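Local coordinates for PHD finger protein 14 (Danio rerio, PDB 7D86), which binds histone H3, preferably unmodified, through its PHD-zinc knuckle-PHD module and represses PDGFRA expression, so regulating mesenchymal cell proliferation, at residues Gly39-Val43 with Trp62-Ala66; Ser80-Ile84 with Val94-Cys98; Leu100-Gly104 with Gly143-Ser147; Glu165-Glu170 with Phe181-Lys186. One frame throughout, in Å; residues are numbered along the deposited sequence.

Contact 1. Residues Gly39-Val43 with Trp62-Ala66. With ZN (zinc ion), chain F; ZN (zinc ion), chain E.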
loop_
_atom_site.group_PDB
_atom_site.type_symbol
_atom_site.label_atom_id
_atom_site.label_comp_id
_atom_site.label_asym_id
_atom_site.label_seq_id
_atom_site.Cartn_x
_atom_site.Cartn_y
_atom_site.Cartn_z
ATOM N N GLY A 39 -10.891 0.794 8.905
ATOM C CA GLY A 39 -11.146 -0.387 8.099
ATOM C C GLY A 39 -10.006 -0.772 7.184
ATOM O O GLY A 39 -9.955 -1.917 6.728
ATOM N N CYS A 40 -9.082 0.146 6.912
ATOM C CA CYS A 40 -7.911 -0.187 6.112
ATOM C C CYS A 40 -6.733 -0.675 6.947
ATOM O O CYS A 40 -5.705 -1.051 6.374
ATOM C CB CYS A 40 -7.480 1.018 5.269
ATOM S SG CYS A 40 -8.634 1.447 3.943
ATOM N N TYR A 41 -6.856 -0.693 8.279
ATOM C CA TYR A 41 -5.760 -1.102 9.148
ATOM C C TYR A 41 -6.135 -2.223 10.107
ATOM O O TYR A 41 -5.319 -2.589 10.962
ATOM C CB TYR A 41 -5.247 0.100 9.957
ATOM C CG TYR A 41 -3.826 -0.039 10.464
ATOM C CD1 TYR A 41 -2.783 -0.290 9.586
ATOM C CD2 TYR A 41 -3.523 0.117 11.819
ATOM C CE1 TYR A 41 -1.487 -0.406 10.028
ATOM C CE2 TYR A 41 -2.223 -0.001 12.278
ATOM C CZ TYR A 41 -1.208 -0.258 11.379
ATOM O OH TYR A 41 0.089 -0.367 11.821
ATOM N N GLY A 42 -7.338 -2.781 9.995
ATOM C CA GLY A 42 -7.792 -3.788 10.930
ATOM C C GLY A 42 -8.369 -3.249 12.218
ATOM O O GLY A 42 -8.640 -4.037 13.130
ATOM N N VAL A 43 -8.556 -1.936 12.328
ATOM C CA VAL A 43 -9.124 -1.331 13.525
ATOM C C VAL A 43 -10.608 -1.056 13.320
ATOM O O VAL A 43 -11.462 -1.799 13.804
ATOM C CB VAL A 43 -8.373 -0.035 13.904
ATOM C CG1 VAL A 43 -8.986 0.601 15.145
ATOM C CG2 VAL A 43 -6.895 -0.321 14.119
ATOM N N TRP A 62 -3.336 7.066 20.063
ATOM C CA TRP A 62 -3.244 5.828 19.298
ATOM C C TRP A 62 -1.922 5.787 18.546
ATOM O O TRP A 62 -1.519 6.781 17.935
ATOM C CB TRP A 62 -4.412 5.692 18.314
ATOM C CG TRP A 62 -4.336 4.456 17.466
ATOM C CD1 TRP A 62 -4.680 3.188 17.834
ATOM C CD2 TRP A 62 -3.887 4.373 16.109
ATOM N NE1 TRP A 62 -4.470 2.320 16.794
ATOM C CE2 TRP A 62 -3.985 3.019 15.721
ATOM C CE3 TRP A 62 -3.409 5.310 15.186
ATOM C CZ2 TRP A 62 -3.626 2.577 14.445
ATOM C CZ3 TRP A 62 -3.052 4.869 13.916
ATOM C CH2 TRP A 62 -3.166 3.514 13.559
ATOM N N PHE A 63 -1.255 4.639 18.595
ATOM C CA PHE A 63 -0.007 4.423 17.879
ATOM C C PHE A 63 -0.219 3.393 16.781
ATOM O O PHE A 63 -0.962 2.423 16.963
ATOM C CB PHE A 63 1.107 3.934 18.811
ATOM C CG PHE A 63 1.705 5.004 19.668
ATOM C CD1 PHE A 63 1.221 6.301 19.635
ATOM C CD2 PHE A 63 2.766 4.711 20.509
ATOM C CE1 PHE A 63 1.783 7.285 20.439
ATOM C CE2 PHE A 63 3.329 5.689 21.312
ATOM C CZ PHE A 63 2.838 6.976 21.273
ATOM N N CYS A 64 0.439 3.604 15.646
ATOM C CA CYS A 64 0.492 2.553 14.646
ATOM C C CYS A 64 1.372 1.410 15.153
ATOM O O CYS A 64 2.105 1.538 16.142
ATOM C CB CYS A 64 1.009 3.096 13.314
ATOM S SG CYS A 64 2.796 3.373 13.235
ATOM N N ASP A 65 1.288 0.271 14.466
ATOM C CA ASP A 65 1.999 -0.916 14.921
ATOM C C ASP A 65 3.505 -0.703 14.938
ATOM O O ASP A 65 4.187 -1.194 15.841
ATOM C CB ASP A 65 1.644 -2.113 14.039
ATOM C CG ASP A 65 0.227 -2.603 14.265
ATOM O OD1 ASP A 65 -0.499 -1.989 15.076
ATOM O OD2 ASP A 65 -0.155 -3.609 13.637
ATOM N N ALA A 66 4.044 0.025 13.959
ATOM C CA ALA A 66 5.483 0.265 13.949
ATOM C C ALA A 66 5.907 1.091 15.158
ATOM O O ALA A 66 6.898 0.768 15.826
ATOM C CB ALA A 66 5.889 0.958 12.648
HETATM ZN ZN ZN F . 3.244 5.703 13.881
HETATM ZN ZN ZN E . -8.409 3.704 3.451
#
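Tyr41 meets Trp62 along the CD2-CE2 side of its ring and Asp65 at its hydroxyl. With CG anti to the backbone N (chi1 -157°), the ring extends away from its own short helix toward residues 62-66. Its flank meets the benzo edge of the indole: Tyr41 CD2 lies near the indole plane, 3.6 Å from Trp62 CZ2. The two ring planes are almost perpendicular, at 86°, with centroids 5.7 Å apart. Val43 CG2 adds a looser contact, 4.4 Å from the same Trp62 CZ2.

At the far end of the ring, the backbone N of Asp65 donates to Tyr41 OH over 3.0 Å, in a fairly straight bond (160° at the hydrogen). The hydroxyl also bonds to the carbonyl O of Phe85. Asp65 runs past the phenol in the opposite direction, its carboxylate turned well out of the ring plane and its OD2 paired with Lys86. This lies within the first PHD finger, whose two zinc sites interleave along the chain in the cross-brace pattern of PHD fingers: Cys40 completes one with Cys12, Cys15 and His37, and Cys64 the other with Cys29, Cys32 and Cys67. A leucine in place of Tyr41 would probably leave Asp65 N without its acceptor and open a gap beside the indole edge. Cys64, at the N-cap of the helix that Asp65 enters, brings its CB to 3.9 Å from Tyr41 OH.

Contact 2. Residues Ser80-Ile84 with Val94-Cys98. With ZN (zinc ion), chain C.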
loop_
_atom_site.group_PDB
_atom_site.type_symbol
_atom_site.label_atom_id
_atom_site.label_comp_id
_atom_site.label_asym_id
_atom_site.label_seq_id
_atom_site.Cartn_x
_atom_site.Cartn_y
_atom_site.Cartn_z
ATOM N N SER A 80 10.048 2.064 -0.290
ATOM C CA SER A 80 9.464 3.212 0.389
ATOM C C SER A 80 9.509 3.034 1.900
ATOM O O SER A 80 9.225 1.955 2.423
ATOM C CB SER A 80 8.019 3.412 -0.056
ATOM O OG SER A 80 7.377 4.384 0.750
ATOM N N GLN A 81 9.861 4.106 2.605
ATOM C CA GLN A 81 9.763 4.116 4.058
ATOM C C GLN A 81 8.609 4.972 4.555
ATOM O O GLN A 81 8.443 5.129 5.767
ATOM C CB GLN A 81 11.085 4.575 4.674
ATOM C CG GLN A 81 12.198 3.560 4.460
ATOM C CD GLN A 81 13.534 4.018 4.997
ATOM O OE1 GLN A 81 13.668 5.137 5.494
ATOM N NE2 GLN A 81 14.537 3.152 4.899
ATOM N N ASP A 82 7.796 5.507 3.652
ATOM C CA ASP A 82 6.578 6.195 4.037
ATOM C C ASP A 82 5.426 5.197 4.169
ATOM O O ASP A 82 5.577 3.990 3.951
ATOM C CB ASP A 82 6.256 7.288 3.023
ATOM C CG ASP A 82 7.375 8.300 2.888
ATOM O OD1 ASP A 82 7.970 8.671 3.922
ATOM O OD2 ASP A 82 7.670 8.720 1.750
ATOM N N GLY A 83 4.256 5.706 4.544
ATOM C CA GLY A 83 3.087 4.860 4.640
ATOM C C GLY A 83 3.023 4.104 5.955
ATOM O O GLY A 83 3.775 4.358 6.898
ATOM N N ILE A 84 2.096 3.156 6.014
ATOM C CA ILE A 84 1.811 2.466 7.260
ATOM C C ILE A 84 2.126 0.982 7.089
ATOM O O ILE A 84 1.970 0.409 6.003
ATOM C CB ILE A 84 0.354 2.723 7.715
ATOM C CG1 ILE A 84 0.240 2.578 9.235
ATOM C CG2 ILE A 84 -0.638 1.808 7.013
ATOM C CD1 ILE A 84 -1.065 3.071 9.791
ATOM N N VAL A 94 6.001 -5.017 6.471
ATOM C CA VAL A 94 5.552 -4.726 5.114
ATOM C C VAL A 94 4.484 -3.638 5.165
ATOM O O VAL A 94 3.738 -3.523 6.139
ATOM C CB VAL A 94 5.006 -5.991 4.401
ATOM C CG1 VAL A 94 6.124 -6.997 4.160
ATOM C CG2 VAL A 94 3.885 -6.621 5.210
ATOM N N HIS A 95 4.397 -2.847 4.093
ATOM C CA HIS A 95 3.267 -1.934 3.948
ATOM C C HIS A 95 1.957 -2.709 3.905
ATOM O O HIS A 95 1.865 -3.786 3.302
ATOM C CB HIS A 95 3.380 -1.095 2.667
ATOM C CG HIS A 95 4.487 -0.101 2.681
ATOM N ND1 HIS A 95 5.619 -0.243 1.911
ATOM C CD2 HIS A 95 4.646 1.050 3.379
ATOM C CE1 HIS A 95 6.431 0.773 2.136
ATOM N NE2 HIS A 95 5.863 1.574 3.019
ATOM N N VAL A 96 0.925 -2.146 4.534
ATOM C CA VAL A 96 -0.424 -2.651 4.306
ATOM C C VAL A 96 -0.737 -2.652 2.813
ATOM O O VAL A 96 -1.284 -3.623 2.277
ATOM C CB VAL A 96 -1.452 -1.821 5.099
ATOM C CG1 VAL A 96 -2.859 -2.127 4.619
ATOM C CG2 VAL A 96 -1.311 -2.077 6.602
ATOM N N VAL A 97 -0.373 -1.580 2.111
ATOM C CA VAL A 97 -0.726 -1.504 0.692
ATOM C C VAL A 97 0.035 -2.556 -0.110
ATOM O O VAL A 97 -0.521 -3.181 -1.020
ATOM C CB VAL A 97 -0.501 -0.073 0.155
ATOM C CG1 VAL A 97 0.975 0.242 -0.015
ATOM C CG2 VAL A 97 -1.250 0.121 -1.147
ATOM N N CYS A 98 1.297 -2.816 0.238
ATOM C CA CYS A 98 2.030 -3.855 -0.486
ATOM C C CYS A 98 1.401 -5.223 -0.250
ATOM O O CYS A 98 1.349 -6.064 -1.163
ATOM C CB CYS A 98 3.507 -3.851 -0.081
ATOM S SG CYS A 98 4.438 -2.432 -0.743
HETATM ZN ZN ZN C . 6.144 -1.763 0.714
HETATM O O HOH W 1 0.627 0.908 3.448
#
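His95 is gripped at both ring nitrogens, by zinc on one side and by the 80-84 loop on the other. His95 ND1 binds zinc at 2.0 Å, and His95 NE2 donates to Asp82 O at 2.6 Å. That second bond is short but bent, 135° at the hydrogen, although the donor sits nearly along the C=O axis and the oxygen lies close to the imidazole plane. Between the two nitrogens, the ring edge at His95 CE1 faces Ser80 O, 3.0 Å away. With the metal and two carbonyls around its rim, the ring has little freedom to turn, and the carbonyl of Asp82 is likely to make the imidazole a stronger electron donor to zinc.

Cys98 SG joins the same ion, and Cys75 and Cys78 complete the site, three cysteines and one histidine, of the C2HC pre-PHD zinc finger, the zinc knuckle between the two PHD fingers. His95 is also the N-cap of the helix that carries Cys98.

Behind this first shell, Ser80 OG, anti to its own N (chi1 171°), accepts from Asp82 N at 3.1 Å in an ST turn, while Ser80 CB rests beside His95 CE1. An alanine at Ser80 would probably leave Asp82 N without that acceptor and make the carbonyl that meets His95 less firmly placed. Farther along the loop, Ile84 O takes the N-H of Val96 at 3.1 Å and a water that also receives Val97 N. The methyls Ile84 CG2 and Val96 CG2 lie side by side at 4.0 Å, both chains packing against Tyr41.

Contact 3. Residues Leu100-Gly104 with Gly143-Ser147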
loop_
_atom_site.group_PDB
_atom_site.type_symbol
_atom_site.label_atom_id
_atom_site.label_comp_id
_atom_site.label_asym_id
_atom_site.label_seq_id
_atom_site.Cartn_x
_atom_site.Cartn_y
_atom_site.Cartn_z
ATOM N N LEU A 100 -1.740 -5.786 0.100
ATOM C CA LEU A 100 -2.989 -5.894 -0.653
ATOM C C LEU A 100 -2.755 -6.235 -2.115
ATOM O O LEU A 100 -3.643 -6.801 -2.764
ATOM C CB LEU A 100 -3.780 -4.591 -0.564
ATOM C CG LEU A 100 -4.151 -4.187 0.865
ATOM C CD1 LEU A 100 -4.858 -2.838 0.879
ATOM C CD2 LEU A 100 -5.020 -5.277 1.483
ATOM N N TYR A 101 -1.594 -5.886 -2.662
ATOM C CA TYR A 101 -1.424 -5.966 -4.106
ATOM C C TYR A 101 -0.425 -7.013 -4.563
ATOM O O TYR A 101 -0.515 -7.455 -5.708
ATOM C CB TYR A 101 -1.021 -4.594 -4.675
ATOM C CG TYR A 101 -2.173 -3.630 -4.729
ATOM C CD1 TYR A 101 -2.516 -2.865 -3.614
ATOM C CD2 TYR A 101 -2.940 -3.490 -5.885
ATOM C CE1 TYR A 101 -3.582 -1.988 -3.649
ATOM C CE2 TYR A 101 -4.007 -2.602 -5.928
ATOM C CZ TYR A 101 -4.322 -1.858 -4.806
ATOM O OH TYR A 101 -5.381 -0.988 -4.821
ATOM N N VAL A 102 0.520 -7.418 -3.720
ATOM C CA VAL A 102 1.460 -8.466 -4.112
ATOM C C VAL A 102 0.723 -9.803 -4.109
ATOM O O VAL A 102 0.139 -10.194 -3.087
ATOM C CB VAL A 102 2.698 -8.489 -3.198
ATOM C CG1 VAL A 102 3.591 -9.685 -3.543
ATOM C CG2 VAL A 102 3.486 -7.183 -3.330
ATOM N N PRO A 103 0.702 -10.525 -5.231
ATOM C CA PRO A 103 0.006 -11.821 -5.263
ATOM C C PRO A 103 0.558 -12.804 -4.239
ATOM O O PRO A 103 1.747 -12.812 -3.923
ATOM C CB PRO A 103 0.251 -12.324 -6.693
ATOM C CG PRO A 103 0.499 -11.091 -7.506
ATOM C CD PRO A 103 1.163 -10.094 -6.563
ATOM N N GLY A 104 -0.325 -13.660 -3.734
ATOM C CA GLY A 104 0.068 -14.716 -2.827
ATOM C C GLY A 104 0.188 -14.301 -1.377
ATOM O O GLY A 104 0.561 -15.131 -0.538
ATOM N N GLY A 143 12.889 -5.708 -3.511
ATOM C CA GLY A 143 11.538 -6.067 -3.171
ATOM C C GLY A 143 10.851 -6.789 -4.311
ATOM O O GLY A 143 11.477 -7.452 -5.144
ATOM N N VAL A 144 9.533 -6.640 -4.350
ATOM C CA VAL A 144 8.682 -7.386 -5.262
ATOM C C VAL A 144 7.859 -6.389 -6.065
ATOM O O VAL A 144 7.253 -5.474 -5.495
ATOM C CB VAL A 144 7.775 -8.376 -4.504
ATOM C CG1 VAL A 144 6.803 -9.064 -5.460
ATOM C CG2 VAL A 144 8.617 -9.424 -3.794
ATOM N N CYS A 145 7.865 -6.544 -7.384
ATOM C CA CYS A 145 7.049 -5.709 -8.251
ATOM C C CYS A 145 5.729 -6.395 -8.555
ATOM O O CYS A 145 5.634 -7.625 -8.556
ATOM C CB CYS A 145 7.771 -5.410 -9.567
ATOM S SG CYS A 145 9.136 -4.253 -9.442
ATOM N N ILE A 146 4.709 -5.579 -8.823
ATOM C CA ILE A 146 3.464 -6.046 -9.420
ATOM C C ILE A 146 3.453 -5.558 -10.857
ATOM O O ILE A 146 4.308 -4.761 -11.257
ATOM C CB ILE A 146 2.222 -5.536 -8.670
ATOM C CG1 ILE A 146 2.197 -4.004 -8.713
ATOM C CG2 ILE A 146 2.169 -6.107 -7.250
ATOM C CD1 ILE A 146 0.978 -3.395 -8.085
ATOM N N SER A 147 2.467 -5.993 -11.627
ATOM C CA SER A 147 2.377 -5.597 -13.021
ATOM C C SER A 147 1.036 -4.950 -13.311
ATOM O O SER A 147 0.082 -5.062 -12.535
ATOM C CB SER A 147 2.571 -6.779 -13.960
ATOM O OG SER A 147 2.318 -6.382 -15.298
#
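Ile146 projects from its strand toward the end of the 96-101 helix and touches three consecutive residues there, using two separate branches. Its first torsion is the less usual one, with CG1 between the backbone N and the carbonyl carbon (chi1 61°), and the chain then runs extended to CD1 (chi2 176°). That places CD1 near Tyr101 CB, at 4.1 Å, while the CG2 methyl is delivered to the backbone of the turn. There Ile146 CG2 lies 3.4 Å from Tyr101 O and 4.2 Å from Pro103 CD, whose ring meets the isoleucine at about a right angle. Ile146 CG2 also lies 4.3 Å from Val102 CG2.

Val102 divides its two methyls between two partners. CG2 turns to Ile146, whereas Val102 CG1, anti to the backbone N (chi1 174°), meets the CG1 of Val144 at 3.8 Å. Val144 holds the same rotamer, and the two valines meet at a slant. The contact across the segments is thus entirely apolar in its side chains. Tyr101 begins toward the strand through CB, but its ring swings elsewhere: the phenol OH bonds to the carbonyl O of Ser169, and the ring stands edge-to-face with Phe181.

The patch joins the zinc knuckle to the second PHD finger. Val102 is the first residue beyond the helix, and Ile146 belongs to a strand paired with strand 156-158. Val159 of helix 159-164 touches Tyr101, Val102 and Ile146, while Leu168 of strand 168-170 packs on both Tyr101 and Ile146.

Contact 4. Residues Glu165-Glu170 with Phe181-Lys186. With ZN (zinc ion), chain B.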
loop_
_atom_site.group_PDB
_atom_site.type_symbol
_atom_site.label_atom_id
_atom_site.label_comp_id
_atom_site.label_asym_id
_atom_site.label_seq_id
_atom_site.Cartn_x
_atom_site.Cartn_y
_atom_site.Cartn_z
ATOM N N GLU A 165 1.996 7.238 -8.152
ATOM C CA GLU A 165 1.567 7.700 -9.468
ATOM C C GLU A 165 0.057 7.593 -9.675
ATOM O O GLU A 165 -0.423 7.872 -10.787
ATOM C CB GLU A 165 2.306 6.913 -10.553
ATOM C CG GLU A 165 3.799 7.211 -10.626
ATOM C CD GLU A 165 4.086 8.637 -11.072
ATOM O OE1 GLU A 165 3.223 9.247 -11.740
ATOM O OE2 GLU A 165 5.174 9.159 -10.749
ATOM N N GLY A 166 -0.693 7.205 -8.645
ATOM C CA GLY A 166 -2.141 7.148 -8.739
ATOM C C GLY A 166 -2.659 5.938 -9.493
ATOM O O GLY A 166 -3.735 6.001 -10.096
ATOM N N LEU A 167 -1.923 4.835 -9.471
ATOM C CA LEU A 167 -2.201 3.696 -10.346
ATOM C C LEU A 167 -2.911 2.537 -9.653
ATOM O O LEU A 167 -3.322 1.590 -10.330
ATOM C CB LEU A 167 -0.892 3.191 -10.967
ATOM C CG LEU A 167 -0.097 4.251 -11.736
ATOM C CD1 LEU A 167 1.174 3.647 -12.299
ATOM C CD2 LEU A 167 -0.951 4.834 -12.858
ATOM N N LEU A 168 -3.065 2.573 -8.331
ATOM C CA LEU A 168 -3.690 1.481 -7.594
ATOM C C LEU A 168 -5.180 1.747 -7.457
ATOM O O LEU A 168 -5.591 2.855 -7.098
ATOM C CB LEU A 168 -3.069 1.317 -6.205
ATOM C CG LEU A 168 -1.558 1.121 -6.117
ATOM C CD1 LEU A 168 -1.137 0.917 -4.664
ATOM C CD2 LEU A 168 -1.123 -0.070 -6.981
ATOM N N SER A 169 -5.987 0.723 -7.747
ATOM C CA SER A 169 -7.434 0.817 -7.658
ATOM C C SER A 169 -7.984 -0.330 -6.824
ATOM O O SER A 169 -7.387 -1.407 -6.734
ATOM C CB SER A 169 -8.093 0.793 -9.055
ATOM O OG SER A 169 -7.603 1.831 -9.884
ATOM N N GLU A 170 -9.140 -0.089 -6.219
ATOM C CA GLU A 170 -9.910 -1.137 -5.563
ATOM C C GLU A 170 -11.313 -1.117 -6.147
ATOM O O GLU A 170 -11.980 -0.081 -6.115
ATOM C CB GLU A 170 -9.955 -0.943 -4.045
ATOM C CG GLU A 170 -10.763 -2.017 -3.314
ATOM C CD GLU A 170 -10.811 -1.799 -1.807
ATOM O OE1 GLU A 170 -11.299 -2.699 -1.092
ATOM O OE2 GLU A 170 -10.360 -0.733 -1.336
ATOM N N PHE A 181 -8.436 -5.776 -5.881
ATOM C CA PHE A 181 -7.306 -4.861 -5.946
ATOM C C PHE A 181 -6.580 -5.035 -7.272
ATOM O O PHE A 181 -6.063 -6.115 -7.563
ATOM C CB PHE A 181 -6.361 -5.099 -4.771
ATOM C CG PHE A 181 -7.002 -4.854 -3.444
ATOM C CD1 PHE A 181 -7.168 -3.565 -2.971
ATOM C CD2 PHE A 181 -7.455 -5.912 -2.671
ATOM C CE1 PHE A 181 -7.765 -3.333 -1.741
ATOM C CE2 PHE A 181 -8.058 -5.688 -1.451
ATOM C CZ PHE A 181 -8.212 -4.387 -0.986
ATOM N N PHE A 182 -6.530 -3.973 -8.072
ATOM C CA PHE A 182 -5.851 -4.046 -9.354
ATOM C C PHE A 182 -5.086 -2.755 -9.605
ATOM O O PHE A 182 -5.308 -1.730 -8.953
ATOM C CB PHE A 182 -6.841 -4.335 -10.498
ATOM C CG PHE A 182 -7.915 -3.301 -10.642
ATOM C CD1 PHE A 182 -9.050 -3.343 -9.849
ATOM C CD2 PHE A 182 -7.798 -2.294 -11.587
ATOM C CE1 PHE A 182 -10.045 -2.391 -9.985
ATOM C CE2 PHE A 182 -8.791 -1.342 -11.730
ATOM C CZ PHE A 182 -9.914 -1.390 -10.930
ATOM N N ALA A 183 -4.165 -2.828 -10.559
ATOM C CA ALA A 183 -3.314 -1.703 -10.902
ATOM C C ALA A 183 -3.105 -1.644 -12.409
ATOM O O ALA A 183 -2.972 -2.676 -13.070
ATOM C CB ALA A 183 -1.956 -1.801 -10.213
ATOM N N TYR A 184 -3.031 -0.422 -12.930
ATOM C CA TYR A 184 -2.795 -0.159 -14.345
ATOM C C TYR A 184 -1.567 0.721 -14.503
ATOM O O TYR A 184 -1.356 1.655 -13.720
ATOM C CB TYR A 184 -3.981 0.548 -15.005
ATOM C CG TYR A 184 -5.261 -0.246 -15.120
ATOM C CD1 TYR A 184 -5.251 -1.599 -15.427
ATOM C CD2 TYR A 184 -6.488 0.375 -14.937
ATOM C CE1 TYR A 184 -6.440 -2.316 -15.543
ATOM C CE2 TYR A 184 -7.670 -0.318 -15.048
ATOM C CZ TYR A 184 -7.644 -1.664 -15.346
ATOM O OH TYR A 184 -8.832 -2.333 -15.435
ATOM N N CYS A 185 -0.771 0.452 -15.534
ATOM C CA CYS A 185 0.325 1.369 -15.809
ATOM C C CYS A 185 -0.242 2.714 -16.267
ATOM O O CYS A 185 -1.448 2.865 -16.490
ATOM C CB CYS A 185 1.257 0.790 -16.872
ATOM S SG CYS A 185 0.487 0.705 -18.511
ATOM N N LYS A 186 0.642 3.701 -16.424
ATOM C CA LYS A 186 0.185 5.032 -16.825
ATOM C C LYS A 186 -0.517 5.007 -18.177
ATOM O O LYS A 186 -1.455 5.778 -18.408
ATOM C CB LYS A 186 1.358 6.007 -16.877
ATOM C CG LYS A 186 2.024 6.283 -15.536
ATOM C CD LYS A 186 3.143 7.294 -15.708
ATOM C CE LYS A 186 3.979 7.419 -14.445
ATOM N NZ LYS A 186 5.107 8.377 -14.616
HETATM ZN ZN ZN B . -0.418 -1.416 -18.880
#
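A beta hairpin of the second PHD finger, strand 168-170 antiparallel to strand 181-183, brings these residues together and continues into a zinc ligand. Ser169 and Phe182 form its hydrogen-bonded pair: Ser169 N donates to Phe182 O at 2.8 Å, and Phe182 N returns a bond to Ser169 O at 3.0 Å. A weak third bond, Tyr184 N to Leu167 O, extends the ladder beyond the strands.

The same pair also meets through its side chains. Phe182 takes the uncommon torsion that sets CG between N and the carbonyl carbon (chi1 60°), folding the ring back across the hairpin, and Ser169 CB sits over one face, 3.7 Å from the Phe182 ring centroid, in a CH-pi contact. On the other face of the sheet Glu170 and Phe181 run alongside each other, Glu170 CD 3.4 Å from Phe181 CE1, with carboxylate and ring planes 30° apart. Leu168 CD2 meets Ala183 CB on that face at 3.8 Å. Just ahead of strand 168-170, Leu167 lays its side chain by Tyr184 O, with Leu167 CB 3.2 Å away.

Directly after Tyr184, Cys185 SG binds zinc with Cys148, Cys153 and His188. Next to it the extended Lys186 crosses to Glu165, Lys186 NZ 3.5 Å from Glu165 OE1, a salt bridge at the long end. Glu165 OE1 has another cationic partner in Arg194 of helix 191-204, so its negative charge is probably shared between the two, and the pairing ties the end of the hairpin to that helix by electrostatics as well as by packing.

In the fold
The four contacts follow one another along the chain and across three zinc fingers. Contact 1, in the first PHD finger, touches contact 2, in the knuckle, through packing: Tyr41 CE1 lies 3.5 Å from Ile84 CD1. Contacts 2 and 3 share helix 96-101, one at its start and one at its end, with centres about 12 Å apart. Contact 3 then meets contact 4 where Tyr101 CE2 lies 3.6 Å from Phe181 CB, while Val97 CG2 reaches Leu168 CD1 at 3.6 Å to join contact 2 with contact 4. Contacts 1 and 4 lie about 23 Å apart between centres, in a region, including all three fingers, that is required for binding histone H3.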